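Local coordinates for protein Xaa-Pro aminopeptidase (Thermococcus sibiricus MM 739, PDB 4RGZ) that probably hydrolyses peptides at bonds preceding proline, as a zinc-binding M24B metallopeptidase of the prolidase and aminopeptidase P type, at residues T328-I333 and G340-D345; I224-A229 and D237-V242; E263-K268 and D279-G284; K252-I257 and Y289-Y294. All coordinates share one frame; numbering follows the deposited sequence.

Contact 1: residues T328-I333 and G340-D345; sequences TIEPGI and GVRIED. With ZN (zinc ion), chain E.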
# COMPACT_ATOMS: atom_id res chain seq x y z
N THR A 328 4.06 -8.70 -18.81
CA THR A 328 5.42 -8.18 -19.05
C THR A 328 6.33 -9.23 -19.62
O THR A 328 6.14 -10.43 -19.40
CB THR A 328 6.07 -7.69 -17.74
OG1 THR A 328 6.19 -8.80 -16.84
CG2 THR A 328 5.22 -6.57 -17.12
N ILE A 329 7.33 -8.75 -20.38
CA ILE A 329 8.47 -9.57 -20.87
C ILE A 329 9.68 -8.77 -20.43
O ILE A 329 9.84 -7.63 -20.85
CB ILE A 329 8.40 -9.76 -22.40
CG1 ILE A 329 7.03 -10.36 -22.80
CG2 ILE A 329 9.56 -10.56 -22.97
CD1 ILE A 329 6.73 -11.75 -22.28
N GLU A 330 10.45 -9.32 -19.49
CA GLU A 330 11.52 -8.56 -18.79
C GLU A 330 12.71 -9.43 -18.33
O GLU A 330 13.08 -9.45 -17.16
CB GLU A 330 10.98 -7.71 -17.62
CG GLU A 330 10.21 -8.49 -16.54
CD GLU A 330 9.75 -7.69 -15.29
OE1 GLU A 330 10.22 -6.56 -14.99
OE2 GLU A 330 8.87 -8.22 -14.59
N PRO A 331 13.34 -10.14 -19.28
CA PRO A 331 14.56 -10.85 -18.88
C PRO A 331 15.66 -9.86 -18.43
O PRO A 331 15.69 -8.69 -18.86
CB PRO A 331 15.00 -11.55 -20.18
CG PRO A 331 14.38 -10.76 -21.29
CD PRO A 331 13.12 -10.18 -20.74
N GLY A 332 16.54 -10.32 -17.55
CA GLY A 332 17.67 -9.49 -17.19
C GLY A 332 18.92 -10.29 -16.92
O GLY A 332 18.87 -11.51 -16.75
N ILE A 333 20.04 -9.60 -16.89
CA ILE A 333 21.27 -10.17 -16.38
C ILE A 333 21.77 -9.33 -15.20
O ILE A 333 21.76 -8.08 -15.25
CB ILE A 333 22.34 -10.33 -17.45
CG1 ILE A 333 21.82 -11.27 -18.54
CG2 ILE A 333 23.58 -10.97 -16.83
CD1 ILE A 333 22.74 -11.45 -19.73
N GLY A 340 23.58 -4.34 -13.59
CA GLY A 340 22.51 -5.20 -14.10
C GLY A 340 21.94 -4.63 -15.39
O GLY A 340 22.14 -3.43 -15.66
N VAL A 341 21.26 -5.48 -16.18
CA VAL A 341 20.41 -5.00 -17.28
C VAL A 341 19.08 -5.74 -17.34
O VAL A 341 19.05 -7.00 -17.39
CB VAL A 341 21.06 -5.17 -18.67
CG1 VAL A 341 20.18 -4.46 -19.71
CG2 VAL A 341 22.49 -4.62 -18.72
N ARG A 342 17.99 -4.97 -17.34
CA ARG A 342 16.64 -5.49 -17.56
C ARG A 342 15.92 -4.60 -18.58
O ARG A 342 16.05 -3.38 -18.55
CB ARG A 342 15.84 -5.58 -16.25
CG ARG A 342 14.44 -6.19 -16.40
CD ARG A 342 13.48 -5.85 -15.25
NE ARG A 342 14.24 -5.99 -14.04
CZ ARG A 342 14.48 -5.07 -13.12
NH1 ARG A 342 13.91 -3.87 -13.13
NH2 ARG A 342 15.28 -5.41 -12.13
N ILE A 343 15.18 -5.22 -19.49
CA ILE A 343 14.38 -4.50 -20.50
C ILE A 343 12.97 -5.11 -20.43
O ILE A 343 12.78 -6.31 -20.62
CB ILE A 343 14.97 -4.64 -21.93
CG1 ILE A 343 16.41 -4.10 -22.02
CG2 ILE A 343 14.08 -3.93 -22.96
CD1 ILE A 343 17.14 -4.47 -23.30
N GLU A 344 11.99 -4.26 -20.14
CA GLU A 344 10.64 -4.69 -19.87
C GLU A 344 9.66 -3.95 -20.77
O GLU A 344 9.71 -2.72 -20.94
CB GLU A 344 10.29 -4.39 -18.42
CG GLU A 344 8.99 -5.01 -17.92
CD GLU A 344 8.63 -4.54 -16.52
OE1 GLU A 344 9.15 -3.48 -16.06
OE2 GLU A 344 7.81 -5.23 -15.88
N ASP A 345 8.76 -4.72 -21.35
CA ASP A 345 7.68 -4.17 -22.13
C ASP A 345 6.37 -4.76 -21.61
O ASP A 345 6.33 -5.81 -20.96
CB ASP A 345 7.86 -4.52 -23.61
CG ASP A 345 8.85 -3.60 -24.35
OD1 ASP A 345 8.82 -2.37 -24.19
OD2 ASP A 345 9.64 -4.12 -25.15
ZN ZN E . 8.79 -3.57 -13.91
O HOH W 1 8.64 -5.41 -12.93
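E330 and E344 lie side by side across the hairpin and point the same way, their carboxylates stacked with planes 11° apart. E330 OE1 is 2.9 Å from E344 OE2, but both are acceptors, so no hydrogen bond is implied. E344 OE1 binds the zinc ion at 2.2 Å and is also hydrogen-bonded to the T239 hydroxyl. E330 meets that ion indirectly: a water 2.1 Å from the zinc ion donates to E330 OE1 at 2.8 Å. E330 arrives there with CG set between its backbone N and carbonyl carbon (chi1 57°) and the chain extended beyond. A leucine in its place would probably leave the zinc-bound water without this acceptor and remove one of the two stacked carboxylates.

Next out comes R342. Its CD packs 3.3 Å from E330 OE1, but that oxygen stands well out of the guanidinium plane, so only charge acts between them, with NE 4.2 Å from OE1; the salt bridge of R342 goes to D226. On the other flank, the T328 methyl, CG2, rests against E344 OE2.

The backbone positions all this. I329 and D345 exchange two hydrogen bonds at one end, and V341 N bonds to I333 O (2.8 Å) at the other. D345 is itself tied to R240, R356 and T358.

E330 is seen binding zinc in a structure of this protein, though not in this chain; here its side chain comes within about 4 Å of another bound zinc ion at the nearest atoms. With E344 as a ligand, this is consistent with the dinuclear centre of M24 peptidases.

Contact 2: residues I224-A229 and D237-V242; sequences IFDYGA and DVTRTV. With ZN (zinc ion), chain E.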
# COMPACT_ATOMS: atom_id res chain seq x y z
N ILE A 224 19.43 1.19 -14.28
CA ILE A 224 18.17 0.56 -14.55
C ILE A 224 17.09 1.40 -13.92
O ILE A 224 17.23 1.85 -12.77
CB ILE A 224 18.14 -0.80 -13.87
CG1 ILE A 224 19.30 -1.65 -14.36
CG2 ILE A 224 16.77 -1.49 -14.04
CD1 ILE A 224 19.23 -3.08 -13.82
N PHE A 225 16.01 1.64 -14.66
CA PHE A 225 14.83 2.30 -14.09
C PHE A 225 13.50 1.64 -14.48
O PHE A 225 13.26 1.29 -15.64
CB PHE A 225 14.87 3.82 -14.26
CG PHE A 225 15.09 4.29 -15.65
CD1 PHE A 225 16.31 4.08 -16.30
CD2 PHE A 225 14.08 4.99 -16.34
CE1 PHE A 225 16.52 4.55 -17.59
CE2 PHE A 225 14.27 5.46 -17.64
CZ PHE A 225 15.49 5.25 -18.26
N ASP A 226 12.67 1.41 -13.46
CA ASP A 226 11.56 0.47 -13.54
C ASP A 226 10.42 1.15 -12.79
O ASP A 226 10.57 1.54 -11.63
CB ASP A 226 11.99 -0.85 -12.89
CG ASP A 226 10.97 -1.99 -13.02
OD1 ASP A 226 9.84 -1.77 -13.52
OD2 ASP A 226 11.32 -3.14 -12.61
N TYR A 227 9.30 1.37 -13.48
CA TYR A 227 8.23 2.20 -12.93
C TYR A 227 6.95 1.86 -13.64
O TYR A 227 6.93 0.98 -14.52
CB TYR A 227 8.57 3.71 -13.04
CG TYR A 227 8.90 4.17 -14.45
CD1 TYR A 227 10.07 3.77 -15.09
CD2 TYR A 227 8.01 5.00 -15.15
CE1 TYR A 227 10.34 4.19 -16.39
CE2 TYR A 227 8.28 5.40 -16.45
CZ TYR A 227 9.44 5.01 -17.06
OH TYR A 227 9.69 5.43 -18.37
N GLY A 228 5.87 2.53 -13.26
CA GLY A 228 4.58 2.25 -13.84
C GLY A 228 3.50 3.20 -13.40
O GLY A 228 3.58 3.85 -12.36
N ALA A 229 2.46 3.25 -14.21
CA ALA A 229 1.37 4.18 -14.03
C ALA A 229 0.08 3.38 -14.08
O ALA A 229 0.10 2.21 -14.52
CB ALA A 229 1.42 5.23 -15.12
N ASP A 237 3.93 -0.93 -16.58
CA ASP A 237 5.14 -1.40 -15.91
C ASP A 237 6.24 -1.50 -16.97
O ASP A 237 6.26 -2.41 -17.83
CB ASP A 237 4.86 -2.78 -15.29
CG ASP A 237 6.01 -3.32 -14.46
OD1 ASP A 237 7.00 -2.58 -14.21
OD2 ASP A 237 5.92 -4.50 -14.05
N VAL A 238 7.18 -0.58 -16.91
CA VAL A 238 8.24 -0.57 -17.88
C VAL A 238 9.57 -0.51 -17.13
O VAL A 238 9.64 0.03 -15.99
CB VAL A 238 8.03 0.61 -18.83
CG1 VAL A 238 8.32 1.93 -18.15
CG2 VAL A 238 8.82 0.45 -20.10
N THR A 239 10.60 -1.10 -17.74
CA THR A 239 11.98 -1.02 -17.28
C THR A 239 12.88 -0.65 -18.47
O THR A 239 12.75 -1.20 -19.57
CB THR A 239 12.47 -2.38 -16.70
OG1 THR A 239 11.65 -2.81 -15.61
CG2 THR A 239 13.89 -2.28 -16.20
N ARG A 240 13.82 0.27 -18.27
CA ARG A 240 14.81 0.55 -19.30
C ARG A 240 16.21 0.72 -18.68
O ARG A 240 16.35 1.09 -17.51
CB ARG A 240 14.41 1.78 -20.12
CG ARG A 240 13.21 1.55 -21.03
CD ARG A 240 13.55 0.61 -22.21
NE ARG A 240 12.49 0.51 -23.20
CZ ARG A 240 11.43 -0.31 -23.15
NH1 ARG A 240 11.26 -1.15 -22.14
NH2 ARG A 240 10.54 -0.28 -24.13
N THR A 241 17.24 0.48 -19.48
CA THR A 241 18.60 0.55 -18.98
C THR A 241 19.43 1.48 -19.84
O THR A 241 19.44 1.36 -21.05
CB THR A 241 19.22 -0.85 -18.92
OG1 THR A 241 18.47 -1.63 -17.98
CG2 THR A 241 20.66 -0.82 -18.49
N VAL A 242 20.10 2.42 -19.17
CA VAL A 242 20.91 3.43 -19.83
C VAL A 242 22.30 3.48 -19.19
O VAL A 242 22.47 3.02 -18.07
CB VAL A 242 20.25 4.84 -19.76
CG1 VAL A 242 18.88 4.84 -20.45
CG2 VAL A 242 20.16 5.38 -18.32
ZN ZN E . 8.79 -3.57 -13.91
O HOH W 1 8.64 -5.41 -12.93
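D226 and D237 both set CG anti to the backbone N (chi1 -174° in each), which brings their carboxylates together from the two arms of the hairpin onto one zinc ion. D226 OD1 and D237 OD1 each bind the ion at 2.1 Å, while D226 OD2 is engaged by R342. On the opposite face of the sheet, F225 and Y227 carry their rings between backbone N and carbonyl carbon, which folds both over toward the partner strand. V238 CG1 lies over one face of the Y227 ring, 3.7 Å from its centroid, a CH-pi contact. F225 takes R240 CB over a face and V242 CG1 at its edge, the latter 3.7 Å from CE1. Replacing F225 by an alanine would probably open a gap beside V242 and R240 CB. Paired backbone bonds join F225 with R240 and Y227 with V238. R240 NH1 bonds back to T239 O and also reaches E344 O.

This antiparallel hairpin, segments 224-227 and 238-242 running 166° apart, supplies both aspartates of the metal site. Helix 143-164 covers the aromatic face, with I164 on F225 and V156 taking the Y227 hydroxyl, helix 173-185 packs on Y227 as well, and strand 339-350 runs alongside 234-243.

Contact 3: residues E263-K268 and D279-G284; sequences ETAVQK and DATARG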
# COMPACT_ATOMS: atom_id res chain seq x y z
N GLU A 263 13.63 -9.25 -27.11
CA GLU A 263 13.10 -9.19 -28.47
C GLU A 263 12.52 -10.53 -28.93
O GLU A 263 11.49 -10.57 -29.59
CB GLU A 263 14.16 -8.67 -29.45
CG GLU A 263 13.73 -8.60 -30.92
CD GLU A 263 12.48 -7.75 -31.17
OE1 GLU A 263 12.18 -6.85 -30.35
OE2 GLU A 263 11.79 -8.00 -32.18
N THR A 264 13.15 -11.63 -28.58
CA THR A 264 12.77 -12.87 -29.22
C THR A 264 11.62 -13.51 -28.45
O THR A 264 10.77 -14.18 -29.03
CB THR A 264 14.00 -13.78 -29.43
OG1 THR A 264 15.02 -13.02 -30.12
CG2 THR A 264 13.66 -15.03 -30.24
N ALA A 265 11.57 -13.25 -27.15
CA ALA A 265 10.48 -13.74 -26.32
C ALA A 265 9.18 -13.00 -26.69
O ALA A 265 8.11 -13.61 -26.82
CB ALA A 265 10.80 -13.59 -24.86
N VAL A 266 9.31 -11.70 -26.92
CA VAL A 266 8.20 -10.90 -27.41
C VAL A 266 7.71 -11.52 -28.73
O VAL A 266 6.54 -11.82 -28.86
CB VAL A 266 8.58 -9.43 -27.59
CG1 VAL A 266 7.59 -8.73 -28.54
CG2 VAL A 266 8.61 -8.74 -26.24
N GLN A 267 8.61 -11.77 -29.67
CA GLN A 267 8.19 -12.31 -30.96
C GLN A 267 7.54 -13.67 -30.81
O GLN A 267 6.68 -14.02 -31.63
CB GLN A 267 9.33 -12.35 -31.96
CG GLN A 267 9.63 -11.00 -32.59
CD GLN A 267 11.00 -10.95 -33.25
OE1 GLN A 267 11.76 -11.94 -33.23
NE2 GLN A 267 11.34 -9.79 -33.84
N LYS A 268 7.91 -14.42 -29.77
CA LYS A 268 7.35 -15.75 -29.55
C LYS A 268 5.90 -15.67 -29.06
O LYS A 268 5.14 -16.58 -29.27
CB LYS A 268 8.20 -16.57 -28.54
CG LYS A 268 7.80 -18.06 -28.38
CD LYS A 268 8.41 -18.95 -29.46
CE LYS A 268 7.86 -20.37 -29.43
NZ LYS A 268 8.71 -21.37 -30.16
N ASP A 279 8.85 -17.94 -21.53
CA ASP A 279 9.91 -17.76 -20.54
C ASP A 279 11.18 -18.47 -21.00
O ASP A 279 12.27 -17.90 -20.98
CB ASP A 279 9.47 -18.29 -19.18
CG ASP A 279 10.56 -18.18 -18.13
OD1 ASP A 279 10.82 -17.06 -17.65
OD2 ASP A 279 11.16 -19.22 -17.79
N ALA A 280 11.02 -19.72 -21.42
CA ALA A 280 12.15 -20.52 -21.95
C ALA A 280 12.84 -19.93 -23.17
O ALA A 280 13.96 -20.28 -23.47
CB ALA A 280 11.75 -21.98 -22.20
N THR A 281 12.18 -19.03 -23.89
CA THR A 281 12.77 -18.41 -25.07
C THR A 281 13.84 -17.42 -24.65
O THR A 281 14.98 -17.57 -25.03
CB THR A 281 11.68 -17.77 -25.95
OG1 THR A 281 10.79 -18.81 -26.38
CG2 THR A 281 12.25 -17.08 -27.20
N ALA A 282 13.43 -16.40 -23.88
CA ALA A 282 14.31 -15.47 -23.18
C ALA A 282 15.47 -16.20 -22.51
O ALA A 282 16.63 -16.01 -22.86
CB ALA A 282 13.52 -14.71 -22.14
N ARG A 283 15.11 -17.09 -21.58
CA ARG A 283 16.05 -17.84 -20.76
C ARG A 283 17.09 -18.64 -21.57
O ARG A 283 18.29 -18.51 -21.32
CB ARG A 283 15.24 -18.75 -19.85
CG ARG A 283 15.96 -19.58 -18.80
CD ARG A 283 14.98 -19.77 -17.65
NE ARG A 283 15.50 -19.00 -16.56
CZ ARG A 283 14.94 -17.99 -15.93
NH1 ARG A 283 13.71 -17.56 -16.19
NH2 ARG A 283 15.66 -17.43 -14.98
N GLY A 284 16.63 -19.45 -22.53
CA GLY A 284 17.52 -20.23 -23.41
C GLY A 284 18.60 -19.32 -23.97
O GLY A 284 19.79 -19.62 -23.93
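T281 meets T264, A265 and K268 across an antiparallel helix pair in which flat groups have no part. The one planar pairing lies off to the side on helix 275-288: the carboxylate carbon of D279 stands at the edge of the R283 guanidinium, in its plane, in a weakly bonded salt bridge with NH1 3.3 Å from OD1. D279 OD1 also bonds to T299, and R283 NH1 to H297 O.

Between the helices, where the axes of 263-268 and 279-284 pass 8.1 Å apart at 159°, the meeting is of small aliphatic groups. T281 is central to it. Its CG2, anti to the backbone N, rests 3.7 Å from T264 O, and the two threonine side chains cross at about a right angle. Both threonine hydroxyls turn back into their own helices, to E260 O for T264 and V277 O for T281. K268, toward the solvent side, passes its aliphatic chain obliquely across T281, with CG 3.7 Å from OG1.

On the inner side the pair backs the strand 326-335 of the M24 catalytic domain, A265 touching I329 and A282 touching P331. There the backbones are nearest, A265 CA 5.2 Å from A282 CA, and A265 CB stands 4.0 Å from A282 CB.

Contact 4: residues K252-I257 and Y289-Y294; sequences KKVYEI and YGYGEY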
# COMPACT_ATOMS: atom_id res chain seq x y z
N LYS A 252 28.17 -3.20 -23.13
CA LYS A 252 27.69 -3.40 -24.51
C LYS A 252 27.28 -4.84 -24.75
O LYS A 252 26.22 -5.12 -25.29
CB LYS A 252 28.74 -3.00 -25.53
CG LYS A 252 28.80 -1.51 -25.84
CD LYS A 252 30.16 -1.03 -26.32
CE LYS A 252 30.45 -1.47 -27.75
NZ LYS A 252 31.33 -0.48 -28.43
N LYS A 253 28.12 -5.76 -24.32
CA LYS A 253 27.95 -7.14 -24.65
C LYS A 253 26.75 -7.65 -23.92
O LYS A 253 25.88 -8.29 -24.52
CB LYS A 253 29.19 -7.91 -24.22
CG LYS A 253 29.19 -9.36 -24.64
CD LYS A 253 29.92 -10.23 -23.63
CE LYS A 253 31.20 -10.80 -24.17
NZ LYS A 253 31.29 -12.17 -23.61
N VAL A 254 26.68 -7.37 -22.62
CA VAL A 254 25.60 -7.93 -21.80
C VAL A 254 24.28 -7.30 -22.18
O VAL A 254 23.31 -8.00 -22.32
CB VAL A 254 25.89 -7.81 -20.28
CG1 VAL A 254 24.65 -8.14 -19.43
CG2 VAL A 254 27.07 -8.73 -19.94
N TYR A 255 24.27 -5.99 -22.34
CA TYR A 255 23.09 -5.32 -22.84
C TYR A 255 22.57 -6.00 -24.11
O TYR A 255 21.42 -6.45 -24.14
CB TYR A 255 23.38 -3.85 -23.15
CG TYR A 255 22.11 -3.09 -23.42
CD1 TYR A 255 21.46 -3.16 -24.67
CD2 TYR A 255 21.51 -2.34 -22.40
CE1 TYR A 255 20.27 -2.47 -24.90
CE2 TYR A 255 20.32 -1.66 -22.62
CZ TYR A 255 19.69 -1.73 -23.86
OH TYR A 255 18.52 -1.03 -24.02
N GLU A 256 23.41 -6.09 -25.15
CA GLU A 256 23.00 -6.79 -26.37
C GLU A 256 22.48 -8.22 -26.15
O GLU A 256 21.55 -8.64 -26.84
CB GLU A 256 24.05 -6.70 -27.49
CG GLU A 256 23.73 -7.46 -28.79
CD GLU A 256 22.34 -7.22 -29.40
OE1 GLU A 256 21.84 -8.13 -30.13
OE2 GLU A 256 21.71 -6.15 -29.18
N ILE A 257 23.03 -8.96 -25.18
CA ILE A 257 22.46 -10.27 -24.86
C ILE A 257 21.01 -10.10 -24.36
O ILE A 257 20.11 -10.83 -24.79
CB ILE A 257 23.31 -11.09 -23.88
CG1 ILE A 257 24.60 -11.57 -24.57
CG2 ILE A 257 22.52 -12.30 -23.40
CD1 ILE A 257 25.78 -11.72 -23.65
N TYR A 289 24.58 -17.72 -24.17
CA TYR A 289 25.71 -16.83 -24.09
C TYR A 289 26.57 -17.03 -22.84
O TYR A 289 27.48 -16.24 -22.60
CB TYR A 289 25.25 -15.39 -24.23
CG TYR A 289 24.79 -15.09 -25.64
CD1 TYR A 289 25.69 -15.15 -26.70
CD2 TYR A 289 23.44 -14.77 -25.92
CE1 TYR A 289 25.29 -14.89 -27.99
CE2 TYR A 289 23.02 -14.49 -27.22
CZ TYR A 289 23.96 -14.56 -28.25
OH TYR A 289 23.61 -14.30 -29.56
N GLY A 290 26.30 -18.12 -22.12
CA GLY A 290 26.88 -18.39 -20.82
C GLY A 290 26.31 -17.64 -19.61
O GLY A 290 26.69 -17.92 -18.47
N TYR A 291 25.39 -16.72 -19.83
CA TYR A 291 24.92 -15.91 -18.72
C TYR A 291 23.78 -16.47 -17.92
O TYR A 291 23.18 -15.76 -17.14
CB TYR A 291 24.56 -14.51 -19.20
CG TYR A 291 25.78 -13.71 -19.43
CD1 TYR A 291 26.53 -13.84 -20.62
CD2 TYR A 291 26.27 -12.88 -18.43
CE1 TYR A 291 27.70 -13.11 -20.80
CE2 TYR A 291 27.41 -12.15 -18.60
CZ TYR A 291 28.11 -12.27 -19.78
OH TYR A 291 29.24 -11.52 -19.89
N GLY A 292 23.48 -17.75 -18.10
CA GLY A 292 22.37 -18.39 -17.37
C GLY A 292 22.30 -18.14 -15.87
O GLY A 292 21.23 -17.83 -15.36
N GLU A 293 23.43 -18.26 -15.16
CA GLU A 293 23.46 -18.15 -13.68
C GLU A 293 22.85 -16.84 -13.20
O GLU A 293 22.29 -16.74 -12.11
CB GLU A 293 24.90 -18.28 -13.15
CG GLU A 293 25.64 -19.52 -13.65
CD GLU A 293 27.17 -19.37 -13.67
OE1 GLU A 293 27.86 -20.32 -14.12
OE2 GLU A 293 27.70 -18.31 -13.24
N TYR A 294 22.91 -15.84 -14.06
CA TYR A 294 22.69 -14.48 -13.62
C TYR A 294 21.33 -13.90 -13.92
O TYR A 294 21.14 -12.67 -13.78
CB TYR A 294 23.76 -13.60 -14.27
CG TYR A 294 25.15 -14.14 -14.10
CD1 TYR A 294 25.90 -13.86 -12.96
CD2 TYR A 294 25.73 -14.94 -15.10
CE1 TYR A 294 27.20 -14.35 -12.81
CE2 TYR A 294 27.00 -15.44 -14.96
CZ TYR A 294 27.72 -15.14 -13.82
OH TYR A 294 28.96 -15.64 -13.74
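I257 is the tight point of this contact, its branches shared between Y289 and Y291. CG1 lies over one face of the Y289 ring, 4.0 Å from the centroid and 30° off the normal, a CH-pi contact in which the two side chains slide past each other in opposite directions. CG2 touches Y289 CD2 at 3.6 Å. CD1 wedges between the two tyrosines, 3.7 Å from Y291 CE1 and beside Y289 CB, the isoleucine crossing the Y291 side chain at about a right angle. One turn earlier, V254 puts CG2, which lies anti to the carbonyl carbon, 3.7 Å from Y291 CZ, approaching the ring obliquely. I333 of the neighbouring strand packs on both V254 and Y291 from the buried side.

Toward solvent the fit slackens. K253 only brushes the Y291 hydroxyl, CD standing 4.0 Å from OH, and its chain is bent at several torsions. Y289 is itself exposed, though its OH is hydrogen-bonded to E260.

Both tyrosines follow the end of helix 275-288, where Y291 N bonds to I286 O, G290 N bonds to S287 O, and G290 has positive phi. Helix 249-268 thus packs against the residues that lead out of helix 275-288, whose end is a Schellman motif with G290 as C-prime.

Contacts 1 and 2 form the metal site together: two hairpins, centres 9 Å apart, that supply the zinc ligands and share the zinc-bound water. They also pack directly, with R342 O 3.4 Å from T239 CG2. Contacts 3 and 4 stand behind contact 1, sharing helix 249-268, their centres 14 Å apart; contact 3 is nested in the chain loop that contact 4 closes. Contact 3 meets the hairpin where I329 CG2 lies 3.9 Å from V266 CG2, and the side chain of A282 is still about 13 Å from a zinc ion at the nearest atoms. Contact 4 packs on its far end, I333 CG2 lying 3.7 Å from Y294 CB, and reaches contact 2 through Y255 CE2, 3.5 Å from T241 O, away from the metal site.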